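Local coordinates for protein TatD-related deoxyribonuclease (Thermotoga maritima, PDB 1J6O) that probably acts as a metal-dependent deoxyribonuclease of the TatD family, hydrolysing ester bonds in DNA on a TIM-barrel scaffold, at residues H17-L20 / H21-Q24; Q24-D27 / D28-A31; V47-N50 / L51-K55; K56-D59 / L60-T63. One frame throughout, in Å; residues are numbered along the deposited sequence.

Overall arrangement
The chain leaves the first barrel strand, 13-18, through contact 1, where H17 at the strand's end and H19 in the tight turn that follows are predicted metal ligands. Contact 2 follows directly, sharing Q24, and leads the loop into helix 29-34; R29 reaches back to bond L20 O, so the second turn closes onto the first. After strand 41-47 the chain enters contact 3, which starts helix 51-61, and contact 4 covers its later part and the turn after it. All four are local and run in series, none nested or crossed. D53 of contact 3 accepts from H21 of contact 1, while L60 of contact 4 packs against L20 and R29, tying the first two strand-to-helix connections together.

Contact 1 (H17-L20 / H21-Q24); sequences HAHL and HFHQ
H19 carries this contact, bending back over F22 three residues later in a type I beta turn that runs from H19 to F22. Its CB sits squarely above the middle of the F22 ring, 3.4 Å from the centroid, as a CH-pi contact. The imidazole continues over the same benzene face as an offset stack, the planes only 12° apart and the centroids separated by 4.6 Å. With CG anti to its carbonyl carbon (chi1 -55°), H19 lies alongside F22 and points the same way. F22 N closes the turn with a bond of 3.1 Å to H19 O. The turn sits at the C-terminal end of the first barrel strand, where TIM barrels carry their active sites; H17 and H19 are predicted ligands of one divalent cation, and here NE2 of H19 bonds D214 while its ND1 bonds V47 O, fixing the rotation of the ring. Were F22 cut back to an alanine, the H19 imidazole would probably lose the ring stacked on one face, and its CB the ring it rests on. L20 occupies the next corner of the turn, its CB 3.4 Å from H21 N. The H21 ring swings back beneath that corner, where CE1 comes 3.8 Å from H19 CA and meets the H19 imidazole at its edge; its NE2 is held by D53.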
# COMPACT_ATOMS: atom_id res chain seq x y z
N HIS A 17 2.32 -0.32 3.45
CA HIS A 17 2.72 0.72 2.53
C HIS A 17 3.67 1.69 3.21
O HIS A 17 3.23 2.67 3.80
CB HIS A 17 1.47 1.49 2.02
CG HIS A 17 1.67 2.15 0.69
ND1 HIS A 17 1.23 1.59 -0.49
CD2 HIS A 17 2.24 3.33 0.35
CE1 HIS A 17 1.52 2.39 -1.50
NE2 HIS A 17 2.14 3.46 -1.01
N ALA A 18 4.97 1.43 3.11
CA ALA A 18 5.94 2.31 3.74
C ALA A 18 6.98 2.82 2.70
O ALA A 18 7.14 2.21 1.66
CB ALA A 18 6.64 1.55 4.81
N HIS A 19 7.67 3.92 3.00
CA HIS A 19 8.70 4.48 2.10
C HIS A 19 9.86 4.81 3.05
O HIS A 19 10.28 6.00 3.17
CB HIS A 19 8.23 5.79 1.44
CG HIS A 19 6.93 5.66 0.70
ND1 HIS A 19 6.83 4.99 -0.50
CD2 HIS A 19 5.70 6.16 0.96
CE1 HIS A 19 5.59 5.10 -0.96
NE2 HIS A 19 4.88 5.81 -0.09
N LEU A 20 10.40 3.79 3.70
CA LEU A 20 11.49 3.97 4.66
C LEU A 20 12.79 4.45 4.06
O LEU A 20 13.66 4.96 4.77
CB LEU A 20 11.69 2.67 5.44
CG LEU A 20 10.51 2.32 6.37
CD1 LEU A 20 10.56 0.83 6.79
CD2 LEU A 20 10.57 3.23 7.59
N HIS A 21 12.90 4.31 2.74
CA HIS A 21 14.09 4.72 2.03
C HIS A 21 14.07 6.20 1.65
O HIS A 21 15.05 6.70 1.08
CB HIS A 21 14.31 3.85 0.79
CG HIS A 21 13.16 3.88 -0.16
ND1 HIS A 21 11.89 3.44 0.20
CD2 HIS A 21 13.05 4.38 -1.41
CE1 HIS A 21 11.05 3.68 -0.80
NE2 HIS A 21 11.73 4.26 -1.79
N PHE A 22 12.97 6.91 1.93
CA PHE A 22 12.89 8.32 1.60
C PHE A 22 13.86 9.08 2.49
O PHE A 22 14.22 8.60 3.59
CB PHE A 22 11.48 8.85 1.78
CG PHE A 22 10.53 8.49 0.66
CD1 PHE A 22 10.90 7.57 -0.33
CD2 PHE A 22 9.28 9.12 0.56
CE1 PHE A 22 10.03 7.28 -1.41
CE2 PHE A 22 8.41 8.82 -0.53
CZ PHE A 22 8.80 7.91 -1.50
N HIS A 23 14.30 10.25 2.03
CA HIS A 23 15.24 11.04 2.80
C HIS A 23 14.80 11.48 4.20
O HIS A 23 15.65 11.81 5.04
CB HIS A 23 15.70 12.26 1.96
CG HIS A 23 14.75 13.41 1.99
ND1 HIS A 23 14.68 14.30 3.04
CD2 HIS A 23 13.84 13.84 1.07
CE1 HIS A 23 13.78 15.23 2.77
NE2 HIS A 23 13.26 14.98 1.58
N GLN A 24 13.50 11.50 4.47
CA GLN A 24 13.03 11.90 5.79
C GLN A 24 13.47 10.89 6.87
O GLN A 24 13.38 11.16 8.05
CB GLN A 24 11.50 12.04 5.81
CG GLN A 24 10.99 13.28 5.08
CD GLN A 24 10.84 13.07 3.60
OE1 GLN A 24 11.11 11.98 3.09
NE2 GLN A 24 10.41 14.11 2.89

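Contact 2 (Q24-D27 / D28-A31)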
# COMPACT_ATOMS: atom_id res chain seq x y z
N GLN A 24 13.50 11.50 4.47
CA GLN A 24 13.03 11.90 5.79
C GLN A 24 13.47 10.89 6.87
O GLN A 24 13.38 11.16 8.05
CB GLN A 24 11.50 12.04 5.81
CG GLN A 24 10.99 13.28 5.08
CD GLN A 24 10.84 13.07 3.60
OE1 GLN A 24 11.11 11.98 3.09
NE2 GLN A 24 10.41 14.11 2.89
N PHE A 25 13.97 9.74 6.46
CA PHE A 25 14.42 8.73 7.42
C PHE A 25 15.95 8.59 7.39
O PHE A 25 16.48 7.66 7.98
CB PHE A 25 13.84 7.36 7.05
CG PHE A 25 12.40 7.22 7.39
CD1 PHE A 25 12.01 7.06 8.73
CD2 PHE A 25 11.43 7.33 6.41
CE1 PHE A 25 10.63 7.03 9.08
CE2 PHE A 25 10.06 7.30 6.72
CZ PHE A 25 9.66 7.15 8.07
N ASP A 26 16.63 9.50 6.70
CA ASP A 26 18.09 9.42 6.62
C ASP A 26 18.85 9.41 7.93
O ASP A 26 19.86 8.73 8.05
CB ASP A 26 18.67 10.57 5.77
CG ASP A 26 18.47 10.38 4.28
OD1 ASP A 26 18.00 9.30 3.86
OD2 ASP A 26 18.80 11.33 3.53
N ASP A 27 18.37 10.13 8.93
CA ASP A 27 19.11 10.15 10.18
C ASP A 27 18.85 9.04 11.18
O ASP A 27 19.70 8.80 12.05
CB ASP A 27 18.87 11.48 10.92
CG ASP A 27 19.14 12.70 10.04
OD1 ASP A 27 20.20 12.76 9.38
OD2 ASP A 27 18.28 13.61 10.02
N ASP A 28 17.72 8.33 11.05
CA ASP A 28 17.39 7.26 12.00
C ASP A 28 16.70 5.99 11.49
O ASP A 28 16.08 5.26 12.27
CB ASP A 28 16.53 7.85 13.12
CG ASP A 28 15.13 8.27 12.65
OD1 ASP A 28 14.89 8.34 11.41
OD2 ASP A 28 14.26 8.54 13.52
N ARG A 29 16.86 5.73 10.21
CA ARG A 29 16.28 4.56 9.56
C ARG A 29 16.67 3.26 10.30
O ARG A 29 15.84 2.38 10.52
CB ARG A 29 16.81 4.56 8.12
CG ARG A 29 16.38 3.46 7.24
CD ARG A 29 16.96 3.71 5.85
NE ARG A 29 16.35 4.89 5.24
CZ ARG A 29 17.04 5.97 4.89
NH1 ARG A 29 18.36 6.03 5.10
NH2 ARG A 29 16.42 7.00 4.34
N ASN A 30 17.95 3.13 10.65
CA ASN A 30 18.40 1.92 11.36
C ASN A 30 17.64 1.71 12.66
O ASN A 30 17.20 0.60 12.97
CB ASN A 30 19.89 1.98 11.71
CG ASN A 30 20.77 2.04 10.49
OD1 ASN A 30 20.30 1.85 9.37
ND2 ASN A 30 22.07 2.29 10.70
N ALA A 31 17.48 2.78 13.44
CA ALA A 31 16.78 2.71 14.72
C ALA A 31 15.29 2.38 14.54
O ALA A 31 14.70 1.60 15.31
CB ALA A 31 16.93 4.04 15.47
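Backbone amides of D28 and R29 both turn toward F25 O at the start of helix 29-34, making weak bonds of 3.4 Å from D28 N and 3.0 Å from R29 N. The same carbonyl oxygen lies beneath the guanidinium of R29, centred about 3.5 Å from its plane, so the arginine folds back over the turn that launches its own helix. This path starts with CG anti to the backbone N and bends at chi3 (-67°), which returns the head group to D26. There NH2 of R29 donates to OD1 of D26 at 2.8 Å, in a straight salt bridge (171°). The carboxylate oxygen lies in the guanidinium plane and uses its anti lone pair, while the two flat groups are steeply inclined to each other, 69° apart. NH2 also passes 3.8 Å from CB of F25. D28 stands at the N-cap position without a capping bond; its OD1 approaches CD1 of F25 at 4.1 Å and forms a salt bridge with R227. The NE of R29 binds L20 O, and NH2 has a further, weak bond to F22 O. A methionine in place of R29 would probably leave the D26 carboxylate without its counter-charge and L20 O without this donor. Chemically, one cation bonds the L20 carbonyl and the D26 carboxylate, with a weaker hold on F22 O, so the loop between the first barrel strand and its helix is probably held in part by this charge.

Contact 3 (V47-N50 / L51-K55); sequences VGVN and LEDSK
This is a helix N-terminal cap, formed where the loop after strand 41-47 enters helix 51-61, with N50 capping D53 N and D53 in turn accepting from V49 N. N50 is the N-cap: its OD1 accepts from D53 N at 2.7 Å, nearly straight at 169°, with the amide N-H tilted somewhat from the plane of the side-chain carbonyl. The asparagine CG is placed between its own N and carbonyl carbon (chi1 59°), which turns OD1 toward the amide of D53. D53 reaches back to the loop, its side chain crossing that of N50 at about a right angle. Its CG stands anti to the backbone N (chi1 -175°), and OD2 accepts from V49 N at 2.8 Å on the anti side of the carboxylate; CG2 of V49 rests against the same oxygen at 3.4 Å. OD2 also accepts from H21 NE2, so two N-H groups grip one carboxylate oxygen, and this would be expected to stabilise its negative charge.

N50 O takes a double load: S54 N and S54 OG each donate to N50 O at 2.8 Å and reach it from opposite faces of the carbonyl plane. The hydroxyl accepts in turn from G72 N. CA of G48 lies 3.5 Å from S54 OG, and a side chain at that position would run into the hydroxyl. N50 ND2 is engaged by D77. An asparagine N-cap is a common start for a helix, and here it opens the second beta-alpha unit of the TIM barrel, close to the predicted metal site.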
# COMPACT_ATOMS: atom_id res chain seq x y z
N VAL A 47 7.49 0.34 -0.42
CA VAL A 47 7.15 0.69 -1.78
C VAL A 47 7.96 1.71 -2.57
O VAL A 47 8.17 2.82 -2.10
CB VAL A 47 5.67 1.19 -1.76
CG1 VAL A 47 5.12 1.25 -3.15
CG2 VAL A 47 4.81 0.24 -0.88
N GLY A 48 8.30 1.35 -3.80
CA GLY A 48 9.07 2.25 -4.67
C GLY A 48 8.14 3.13 -5.49
O GLY A 48 6.97 2.76 -5.68
N VAL A 49 8.62 4.29 -5.97
CA VAL A 49 7.73 5.15 -6.78
C VAL A 49 8.21 5.42 -8.22
O VAL A 49 7.53 6.10 -9.00
CB VAL A 49 7.42 6.51 -6.06
CG1 VAL A 49 6.65 6.21 -4.74
CG2 VAL A 49 8.70 7.30 -5.77
N ASN A 50 9.37 4.87 -8.57
CA ASN A 50 9.92 5.01 -9.92
C ASN A 50 11.08 4.04 -10.01
O ASN A 50 11.35 3.33 -9.05
CB ASN A 50 10.33 6.46 -10.25
CG ASN A 50 11.37 7.03 -9.31
OD1 ASN A 50 12.41 6.43 -9.07
ND2 ASN A 50 11.11 8.23 -8.81
N LEU A 51 11.74 3.96 -11.14
CA LEU A 51 12.85 3.02 -11.25
C LEU A 51 13.99 3.22 -10.26
O LEU A 51 14.42 2.26 -9.61
CB LEU A 51 13.41 3.02 -12.69
CG LEU A 51 12.90 1.97 -13.68
CD1 LEU A 51 11.50 1.55 -13.38
CD2 LEU A 51 13.05 2.51 -15.13
N GLU A 52 14.49 4.44 -10.13
CA GLU A 52 15.60 4.69 -9.20
C GLU A 52 15.18 4.47 -7.76
O GLU A 52 15.93 3.91 -6.95
CB GLU A 52 16.11 6.13 -9.33
CG GLU A 52 16.73 6.48 -10.67
CD GLU A 52 15.76 6.35 -11.83
OE1 GLU A 52 14.61 6.86 -11.72
OE2 GLU A 52 16.15 5.73 -12.84
N ASP A 53 13.99 4.95 -7.44
CA ASP A 53 13.48 4.81 -6.09
C ASP A 53 13.16 3.34 -5.74
O ASP A 53 13.37 2.89 -4.58
CB ASP A 53 12.25 5.72 -5.94
CG ASP A 53 11.73 5.73 -4.54
OD1 ASP A 53 12.32 6.44 -3.67
OD2 ASP A 53 10.74 5.01 -4.30
N SER A 54 12.68 2.60 -6.73
CA SER A 54 12.38 1.20 -6.47
C SER A 54 13.66 0.45 -6.16
O SER A 54 13.66 -0.47 -5.33
CB SER A 54 11.66 0.57 -7.67
OG SER A 54 10.32 1.03 -7.75
N LYS A 55 14.75 0.83 -6.83
CA LYS A 55 16.05 0.16 -6.59
C LYS A 55 16.49 0.43 -5.13
O LYS A 55 16.98 -0.47 -4.45
CB LYS A 55 17.13 0.68 -7.56
CG LYS A 55 18.37 -0.22 -7.76
CD LYS A 55 19.16 -0.53 -6.52
CE LYS A 55 20.51 -1.24 -6.84
NZ LYS A 55 20.40 -2.69 -7.13

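Contact 4 (K56-D59 / L60-T63)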
# COMPACT_ATOMS: atom_id res chain seq x y z
N LYS A 56 16.29 1.65 -4.64
CA LYS A 56 16.67 1.98 -3.25
C LYS A 56 15.80 1.20 -2.26
O LYS A 56 16.28 0.76 -1.22
CB LYS A 56 16.51 3.47 -2.98
CG LYS A 56 17.52 4.32 -3.74
CD LYS A 56 17.24 5.81 -3.57
CE LYS A 56 18.11 6.44 -2.50
NZ LYS A 56 17.91 5.84 -1.15
N SER A 57 14.52 1.06 -2.60
CA SER A 57 13.58 0.33 -1.76
C SER A 57 14.05 -1.13 -1.70
O SER A 57 14.12 -1.74 -0.64
CB SER A 57 12.16 0.40 -2.34
OG SER A 57 11.23 -0.34 -1.56
N LEU A 58 14.38 -1.71 -2.86
CA LEU A 58 14.83 -3.10 -2.86
C LEU A 58 16.10 -3.29 -2.05
O LEU A 58 16.23 -4.24 -1.27
CB LEU A 58 15.06 -3.59 -4.29
CG LEU A 58 15.58 -5.03 -4.47
CD1 LEU A 58 14.67 -6.04 -3.75
CD2 LEU A 58 15.66 -5.32 -5.96
N ASP A 59 17.04 -2.39 -2.22
CA ASP A 59 18.29 -2.49 -1.49
C ASP A 59 18.06 -2.42 -0.01
O ASP A 59 18.68 -3.15 0.77
CB ASP A 59 19.27 -1.42 -1.95
CG ASP A 59 19.91 -1.77 -3.28
OD1 ASP A 59 19.70 -2.92 -3.72
OD2 ASP A 59 20.62 -0.94 -3.87
N LEU A 60 17.12 -1.57 0.41
CA LEU A 60 16.86 -1.47 1.84
C LEU A 60 16.16 -2.72 2.37
O LEU A 60 16.48 -3.20 3.46
CB LEU A 60 15.98 -0.26 2.11
CG LEU A 60 15.55 -0.01 3.56
CD1 LEU A 60 16.79 0.14 4.45
CD2 LEU A 60 14.68 1.25 3.60
N SER A 61 15.21 -3.27 1.60
CA SER A 61 14.49 -4.46 2.04
C SER A 61 15.45 -5.61 2.25
O SER A 61 15.24 -6.45 3.12
CB SER A 61 13.43 -4.89 1.02
OG SER A 61 14.03 -5.46 -0.11
N LYS A 62 16.52 -5.63 1.46
CA LYS A 62 17.48 -6.71 1.62
C LYS A 62 18.27 -6.64 2.94
O LYS A 62 18.95 -7.60 3.29
CB LYS A 62 18.39 -6.77 0.38
CG LYS A 62 17.62 -7.36 -0.82
CD LYS A 62 18.25 -7.09 -2.19
CE LYS A 62 19.58 -7.80 -2.37
NZ LYS A 62 19.45 -9.28 -2.30
N THR A 63 18.14 -5.56 3.69
CA THR A 63 18.86 -5.42 4.96
C THR A 63 18.07 -5.85 6.20
O THR A 63 18.59 -5.86 7.32
CB THR A 63 19.30 -3.97 5.23
OG1 THR A 63 18.14 -3.15 5.47
CG2 THR A 63 20.08 -3.41 4.04
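Backbone hydrogen bonds come first among the links between K56-D59 and L60-T63, because these residues run from the later part of helix 51-61 into the turn that follows. L60 N donates to K56 O at 3.0 Å, S61 N to S57 O at 2.9 Å, and K62 N to L58 O at 3.1 Å. K62 N also makes a weak, longer bond to D59 O.

Side-chain hydroxyls add a second layer. S61 OG donates to L58 O at 2.8 Å; with OG lodged between its own N and carbonyl carbon (chi1 74°), the hydroxyl curls back along the helix and meets the oxygen from the same face as K62 N. L58 O is therefore held by two donors. T63 does likewise two residues on, its OG1 donating at 2.6 Å in the plane of the L60 carbonyl, whose O also receives T63 N.

Apolar packing is slighter. CD of K62 lies 4.0 Å from CD1 of L58, the aliphatic chain slanting past the leucine, and that methyl also touches S61 OG at 3.7 Å. The lysine chain then bends twice before NZ forms a salt bridge with D95. L58 and S61 lean on C69 of strand 67-71, whereas L60 faces helix 29-34 through R29 and I33. The segment belongs to the helix of a right-handed beta-alpha-beta crossover, from strand 41-47 to strand 67-71, the repeating unit of a TIM barrel.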